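Local coordinates for thiamine monophosphate kinase (Aquifex aeolicus, PDB 1VQV), which catalyses the ATP-dependent phosphorylation of thiamine monophosphate to thiamine diphosphate, the active form of vitamin B1, and works as a homodimer, at residues B[224-235]-B[281-292]. Sequence-based numbering, arbitrary orientation.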
ATOM      1  N   GLY B 224      -2.030  30.141  -6.248  1.00 61.07           N
ATOM      2  CA  GLY B 224      -2.531  31.329  -6.917  1.00 61.45           C
ATOM      3  C   GLY B 224      -1.491  32.201  -7.582  1.00 61.06           C
ATOM      4  O   GLY B 224      -1.817  33.274  -8.105  1.00 61.07           O
ATOM      5  N   VAL B 225      -0.249  31.731  -7.592  1.00 60.15           N
ATOM      6  CA  VAL B 225       0.835  32.499  -8.185  1.00 60.17           C
ATOM      7  C   VAL B 225       1.092  32.152  -9.649  1.00 59.17           C
ATOM      8  O   VAL B 225       0.545  31.190 -10.176  1.00 60.58           O
ATOM      9  CB  VAL B 225       2.134  32.348  -7.343  1.00 59.05           C
ATOM     10  CG1 VAL B 225       2.810  31.011  -7.614  1.00 59.44           C
ATOM     11  CG2 VAL B 225       3.062  33.508  -7.628  1.00 60.14           C
ATOM     12  N   LYS B 226       1.907  32.972 -10.298  1.00 59.51           N
ATOM     13  CA  LYS B 226       2.274  32.807 -11.701  1.00 61.34           C
ATOM     14  C   LYS B 226       3.793  32.592 -11.737  1.00 61.51           C
ATOM     15  O   LYS B 226       4.528  33.332 -11.074  1.00 61.46           O
ATOM     16  CB  LYS B 226       1.880  34.081 -12.463  1.00 62.48           C
ATOM     17  CG  LYS B 226       2.426  34.240 -13.884  1.00 63.44           C
ATOM     18  CD  LYS B 226       2.003  35.587 -14.484  1.00 65.78           C
ATOM     19  CE  LYS B 226       2.617  35.829 -15.878  1.00 67.50           C
ATOM     20  NZ  LYS B 226       4.119  35.780 -15.864  1.00 69.23           N
ATOM     21  N   ILE B 227       4.260  31.590 -12.487  1.00 60.82           N
ATOM     22  CA  ILE B 227       5.696  31.294 -12.566  1.00 60.36           C
ATOM     23  C   ILE B 227       6.309  31.598 -13.930  1.00 62.31           C
ATOM     24  O   ILE B 227       5.674  31.390 -14.972  1.00 62.51           O
ATOM     25  CB  ILE B 227       5.989  29.795 -12.192  1.00 58.57           C
ATOM     26  CG1 ILE B 227       5.849  29.608 -10.679  1.00 57.80           C
ATOM     27  CG2 ILE B 227       7.378  29.365 -12.667  1.00 57.84           C
ATOM     28  CD1 ILE B 227       6.284  28.249 -10.176  1.00 56.80           C
ATOM     29  N   GLU B 228       7.550  32.084 -13.914  1.00 63.44           N
ATOM     30  CA  GLU B 228       8.274  32.417 -15.135  1.00 65.72           C
ATOM     31  C   GLU B 228       9.610  31.674 -15.175  1.00 65.62           C
ATOM     32  O   GLU B 228      10.483  31.906 -14.329  1.00 64.75           O
ATOM     33  CB  GLU B 228       8.545  33.919 -15.197  1.00 68.48           C
ATOM     34  CG  GLU B 228       7.348  34.799 -14.874  1.00 73.37           C
ATOM     35  CD  GLU B 228       7.710  36.278 -14.868  1.00 75.27           C
ATOM     36  OE1 GLU B 228       8.898  36.607 -14.613  1.00 75.79           O
ATOM     37  OE2 GLU B 228       6.797  37.101 -15.104  1.00 76.25           O
ATOM     38  N   ILE B 229       9.773  30.819 -16.184  1.00 65.40           N
ATOM     39  CA  ILE B 229      10.987  30.014 -16.354  1.00 64.06           C
ATOM     40  C   ILE B 229      11.765  30.379 -17.627  1.00 62.71           C
ATOM     41  O   ILE B 229      11.181  30.621 -18.678  1.00 63.52           O
ATOM     42  CB  ILE B 229      10.623  28.498 -16.427  1.00 63.79           C
ATOM     43  CG1 ILE B 229       9.964  28.038 -15.119  1.00 63.73           C
ATOM     44  CG2 ILE B 229      11.861  27.660 -16.701  1.00 64.83           C
ATOM     45  CD1 ILE B 229       9.411  26.616 -15.208  1.00 64.15           C
ATOM     46  N   LEU B 230      13.090  30.406 -17.525  1.00 61.82           N
ATOM     47  CA  LEU B 230      13.961  30.713 -18.662  1.00 61.54           C
ATOM     48  C   LEU B 230      14.597  29.422 -19.181  1.00 62.12           C
ATOM     49  O   LEU B 230      15.449  28.814 -18.520  1.00 62.69           O
ATOM     50  CB  LEU B 230      15.044  31.706 -18.243  1.00 60.50           C
ATOM     51  CG  LEU B 230      14.529  33.083 -17.799  1.00 60.81           C
ATOM     52  CD1 LEU B 230      15.710  33.918 -17.317  1.00 59.50           C
ATOM     53  CD2 LEU B 230      13.801  33.785 -18.954  1.00 58.48           C
ATOM     54  N   SER B 231      14.171  29.007 -20.370  1.00 61.49           N
ATOM     55  CA  SER B 231      14.649  27.769 -20.981  1.00 60.34           C
ATOM     56  C   SER B 231      16.158  27.574 -20.962  1.00 60.70           C
ATOM     57  O   SER B 231      16.620  26.442 -20.844  1.00 61.20           O
ATOM     58  CB  SER B 231      14.167  27.681 -22.427  1.00 60.71           C
ATOM     59  OG  SER B 231      14.946  28.518 -23.258  1.00 60.56           O
ATOM     60  N   GLU B 232      16.921  28.662 -21.081  1.00 60.90           N
ATOM     61  CA  GLU B 232      18.381  28.573 -21.096  1.00 61.43           C
ATOM     62  C   GLU B 232      19.043  28.577 -19.714  1.00 60.44           C
ATOM     63  O   GLU B 232      20.255  28.793 -19.580  1.00 59.34           O
ATOM     64  CB  GLU B 232      18.975  29.674 -21.993  1.00 64.66           C
ATOM     65  CG  GLU B 232      18.650  31.136 -21.618  1.00 69.37           C
ATOM     66  CD  GLU B 232      19.774  31.821 -20.825  1.00 72.64           C
ATOM     67  OE1 GLU B 232      20.975  31.597 -21.155  1.00 73.86           O
ATOM     68  OE2 GLU B 232      19.454  32.594 -19.887  1.00 73.71           O
ATOM     69  N   LYS B 233      18.230  28.313 -18.696  1.00 59.25           N
ATOM     70  CA  LYS B 233      18.677  28.238 -17.313  1.00 57.86           C
ATOM     71  C   LYS B 233      18.507  26.785 -16.871  1.00 57.12           C
ATOM     72  O   LYS B 233      19.154  26.322 -15.933  1.00 57.19           O
ATOM     73  CB  LYS B 233      17.818  29.147 -16.447  1.00 57.56           C
ATOM     74  CG  LYS B 233      18.420  30.501 -16.197  1.00 61.83           C
ATOM     75  CD  LYS B 233      17.386  31.413 -15.552  1.00 64.60           C
ATOM     76  CE  LYS B 233      18.028  32.487 -14.666  1.00 65.17           C
ATOM     77  NZ  LYS B 233      16.976  33.199 -13.874  1.00 66.77           N
ATOM     78  N   LEU B 234      17.621  26.083 -17.574  1.00 56.57           N
ATOM     79  CA  LEU B 234      17.306  24.680 -17.337  1.00 55.74           C
ATOM     80  C   LEU B 234      18.573  23.832 -17.336  1.00 56.08           C
ATOM     81  O   LEU B 234      19.346  23.852 -18.296  1.00 55.55           O
ATOM     82  CB  LEU B 234      16.330  24.197 -18.418  1.00 54.79           C
ATOM     83  CG  LEU B 234      14.825  24.169 -18.105  1.00 54.73           C
ATOM     84  CD1 LEU B 234      14.419  25.345 -17.256  1.00 55.80           C
ATOM     85  CD2 LEU B 234      14.038  24.151 -19.403  1.00 54.61           C
ATOM     86  N   PRO B 235      18.804  23.085 -16.241  1.00 56.11           N
ATOM     87  CA  PRO B 235      19.968  22.210 -16.048  1.00 56.36           C
ATOM     88  C   PRO B 235      19.952  21.000 -16.964  1.00 56.35           C
ATOM     89  O   PRO B 235      19.117  20.104 -16.841  1.00 56.37           O
ATOM     90  CB  PRO B 235      19.875  21.833 -14.576  1.00 56.19           C
ATOM     91  CG  PRO B 235      18.398  21.819 -14.342  1.00 57.98           C
ATOM     92  CD  PRO B 235      17.915  23.044 -15.067  1.00 56.32           C
ATOM     93  N   GLU B 281      18.764  27.731 -10.273  1.00 54.20           N
ATOM     94  CA  GLU B 281      17.607  28.606 -10.395  1.00 55.54           C
ATOM     95  C   GLU B 281      17.191  28.661 -11.867  1.00 55.00           C
ATOM     96  O   GLU B 281      18.007  28.909 -12.747  1.00 53.44           O
ATOM     97  CB  GLU B 281      17.942  30.009  -9.901  1.00 58.09           C
ATOM     98  CG  GLU B 281      16.742  30.926  -9.938  1.00 63.39           C
ATOM     99  CD  GLU B 281      17.122  32.376 -10.074  1.00 66.31           C
ATOM    100  OE1 GLU B 281      17.720  32.936  -9.124  1.00 68.47           O
ATOM    101  OE2 GLU B 281      16.822  32.953 -11.146  1.00 68.56           O
ATOM    102  N   ILE B 282      15.912  28.449 -12.132  1.00 55.62           N
ATOM    103  CA  ILE B 282      15.452  28.437 -13.508  1.00 56.80           C
ATOM    104  C   ILE B 282      14.438  29.522 -13.852  1.00 58.21           C
ATOM    105  O   ILE B 282      14.166  29.780 -15.024  1.00 57.27           O
ATOM    106  CB  ILE B 282      14.845  27.063 -13.854  1.00 55.91           C
ATOM    107  CG1 ILE B 282      13.625  26.799 -12.976  1.00 54.04           C
ATOM    108  CG2 ILE B 282      15.879  25.970 -13.635  1.00 54.42           C
ATOM    109  CD1 ILE B 282      12.748  25.703 -13.509  1.00 53.81           C
ATOM    110  N   GLY B 283      13.884  30.164 -12.835  1.00 60.23           N
ATOM    111  CA  GLY B 283      12.911  31.202 -13.102  1.00 63.07           C
ATOM    112  C   GLY B 283      12.507  31.957 -11.860  1.00 64.05           C
ATOM    113  O   GLY B 283      13.178  31.859 -10.828  1.00 64.19           O
ATOM    114  N   ARG B 284      11.404  32.697 -11.947  1.00 65.34           N
ATOM    115  CA  ARG B 284      10.928  33.488 -10.811  1.00 66.58           C
ATOM    116  C   ARG B 284       9.426  33.378 -10.569  1.00 66.00           C
ATOM    117  O   ARG B 284       8.653  33.055 -11.475  1.00 65.57           O
ATOM    118  CB  ARG B 284      11.292  34.966 -11.017  1.00 68.34           C
ATOM    119  CG  ARG B 284      12.665  35.188 -11.656  1.00 71.32           C
ATOM    120  CD  ARG B 284      13.175  36.626 -11.476  1.00 73.01           C
ATOM    121  NE  ARG B 284      12.182  37.637 -11.841  1.00 75.58           N
ATOM    122  CZ  ARG B 284      12.441  38.945 -11.952  1.00 75.86           C
ATOM    123  NH1 ARG B 284      13.675  39.400 -11.730  1.00 75.68           N
ATOM    124  NH2 ARG B 284      11.462  39.802 -12.266  1.00 74.89           N
ATOM    125  N   VAL B 285       9.027  33.639  -9.330  1.00 65.56           N
ATOM    126  CA  VAL B 285       7.620  33.619  -8.941  1.00 64.99           C
ATOM    127  C   VAL B 285       7.175  35.087  -8.890  1.00 66.48           C
ATOM    128  O   VAL B 285       7.846  35.937  -8.281  1.00 65.82           O
ATOM    129  CB  VAL B 285       7.421  32.955  -7.553  1.00 63.20           C
ATOM    130  CG1 VAL B 285       6.017  33.160  -7.076  1.00 60.99           C
ATOM    131  CG2 VAL B 285       7.710  31.479  -7.638  1.00 61.13           C
ATOM    132  N   GLU B 286       6.053  35.374  -9.547  1.00 68.12           N
ATOM    133  CA  GLU B 286       5.517  36.728  -9.624  1.00 69.78           C
ATOM    134  C   GLU B 286       4.010  36.753  -9.802  1.00 70.50           C
ATOM    135  O   GLU B 286       3.328  35.721  -9.729  1.00 70.35           O
ATOM    136  CB  GLU B 286       6.089  37.477 -10.830  1.00 71.86           C
ATOM    137  CG  GLU B 286       7.577  37.777 -10.805  1.00 76.38           C
ATOM    138  CD  GLU B 286       8.028  38.660 -11.989  1.00 78.41           C
ATOM    139  OE1 GLU B 286       9.257  38.845 -12.158  1.00 79.09           O
ATOM    140  OE2 GLU B 286       7.158  39.175 -12.743  1.00 78.62           O
ATOM    141  N   GLU B 287       3.523  37.965 -10.076  1.00 70.20           N
ATOM    142  CA  GLU B 287       2.120  38.259 -10.354  1.00 69.79           C
ATOM    143  C   GLU B 287       1.095  37.165 -10.036  1.00 69.44           C
ATOM    144  O   GLU B 287       0.834  36.879  -8.869  1.00 69.46           O
ATOM    145  CB  GLU B 287       2.002  38.657 -11.819  1.00 71.32           C
ATOM    146  CG  GLU B 287       2.993  39.730 -12.243  1.00 74.03           C
ATOM    147  CD  GLU B 287       2.987  39.920 -13.749  1.00 76.82           C
ATOM    148  OE1 GLU B 287       3.364  38.961 -14.467  1.00 76.58           O
ATOM    149  OE2 GLU B 287       2.606  41.021 -14.221  1.00 77.26           O
ATOM    150  N   GLY B 288       0.482  36.573 -11.059  1.00 68.41           N
ATOM    151  CA  GLY B 288      -0.478  35.515 -10.781  1.00 68.37           C
ATOM    152  C   GLY B 288      -1.078  34.800 -11.987  1.00 69.57           C
ATOM    153  O   GLY B 288      -1.125  35.340 -13.096  1.00 69.88           O
ATOM    154  N   GLU B 289      -1.534  33.572 -11.742  1.00 70.93           N
ATOM    155  CA  GLU B 289      -2.205  32.695 -12.705  1.00 73.70           C
ATOM    156  C   GLU B 289      -1.473  31.552 -13.427  1.00 74.06           C
ATOM    157  O   GLU B 289      -1.764  30.378 -13.133  1.00 75.08           O
ATOM    158  CB  GLU B 289      -3.021  33.547 -13.691  1.00 75.68           C
ATOM    159  CG  GLU B 289      -3.896  34.572 -12.895  1.00 78.20           C
ATOM    160  CD  GLU B 289      -5.366  34.527 -13.262  1.00 79.56           C
ATOM    161  OE1 GLU B 289      -5.664  35.028 -14.358  1.00 80.66           O
ATOM    162  OE2 GLU B 289      -6.209  33.990 -12.501  1.00 80.19           O
ATOM    163  N   GLY B 290      -0.541  31.830 -14.342  1.00 73.08           N
ATOM    164  CA  GLY B 290       0.091  30.709 -15.042  1.00 72.08           C
ATOM    165  C   GLY B 290       1.591  30.620 -15.265  1.00 71.68           C
ATOM    166  O   GLY B 290       2.344  31.527 -14.891  1.00 73.90           O
ATOM    167  N   VAL B 291       2.033  29.531 -15.902  1.00 69.41           N
ATOM    168  CA  VAL B 291       3.465  29.319 -16.151  1.00 66.68           C
ATOM    169  C   VAL B 291       3.913  29.763 -17.542  1.00 65.98           C
ATOM    170  O   VAL B 291       3.230  29.530 -18.538  1.00 65.71           O
ATOM    171  CB  VAL B 291       3.857  27.821 -15.939  1.00 66.56           C
ATOM    172  CG1 VAL B 291       5.375  27.634 -16.103  1.00 65.58           C
ATOM    173  CG2 VAL B 291       3.412  27.361 -14.561  1.00 66.33           C
ATOM    174  N   PHE B 292       5.084  30.384 -17.596  1.00 65.42           N
ATOM    175  CA  PHE B 292       5.632  30.902 -18.840  1.00 64.33           C
ATOM    176  C   PHE B 292       7.103  30.498 -19.080  1.00 64.12           C
ATOM    177  O   PHE B 292       7.919  30.425 -18.150  1.00 63.54           O
ATOM    178  CB  PHE B 292       5.467  32.427 -18.834  1.00 64.34           C
ATOM    179  CG  PHE B 292       4.023  32.878 -18.825  1.00 64.37           C
ATOM    180  CD1 PHE B 292       3.209  32.714 -17.697  1.00 64.05           C
ATOM    181  CD2 PHE B 292       3.456  33.404 -19.983  1.00 64.63           C
ATOM    182  CE1 PHE B 292       1.849  33.065 -17.736  1.00 64.82           C
ATOM    183  CE2 PHE B 292       2.109  33.756 -20.034  1.00 64.45           C
ATOM    184  CZ  PHE B 292       1.303  33.585 -18.909  1.00 65.30           C
TER
HETATM  185  O   HOH W   1       5.359  40.238 -15.574  1.00 54.86           O
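K226 N and O both bond to E286, E286 N reaching K226 O at 3.0 Å, almost straight. E228 pairs likewise with R284, and L230 N to I282 O carries the antiparallel pairing further. From strand 281-286 the chain loops back to F292 on the other side of strand 226-229, where, in parallel, F292 N donates to I227 O and I229 N to F292 O (2.7 Å).

Charge gathers on the K226 and E228 face. The K226 chain runs extended and then bends at its last torsion (chi4 -58°), bringing NZ over the F292 ring as an off-centre cation-pi contact, 4.2 Å from the centroid. The same NZ forms salt bridges with E287 OE1 (3.6 Å) and, weakly, with E228. E228 OE2 and E286 OE2 lie 3.2 Å apart, probably unfavourable but for K226 at E228 and R284 at E286. Farther along, K233 NZ forms a salt bridge with E281 OE2 at 2.7 Å.

Apolar I227, I229, V285 and V291 take the other face, I227 and V291 packing on helix 212-222. At its end I282 CD1 lies 3.8 Å from I229 CG2, while I282 CG2 touches P235 CD. V151 of strand 150-153 is opposed by two residues, I282 and G283, marking a classic beta bulge within the mixed sheet of this PurM-like kinase's C-terminal part.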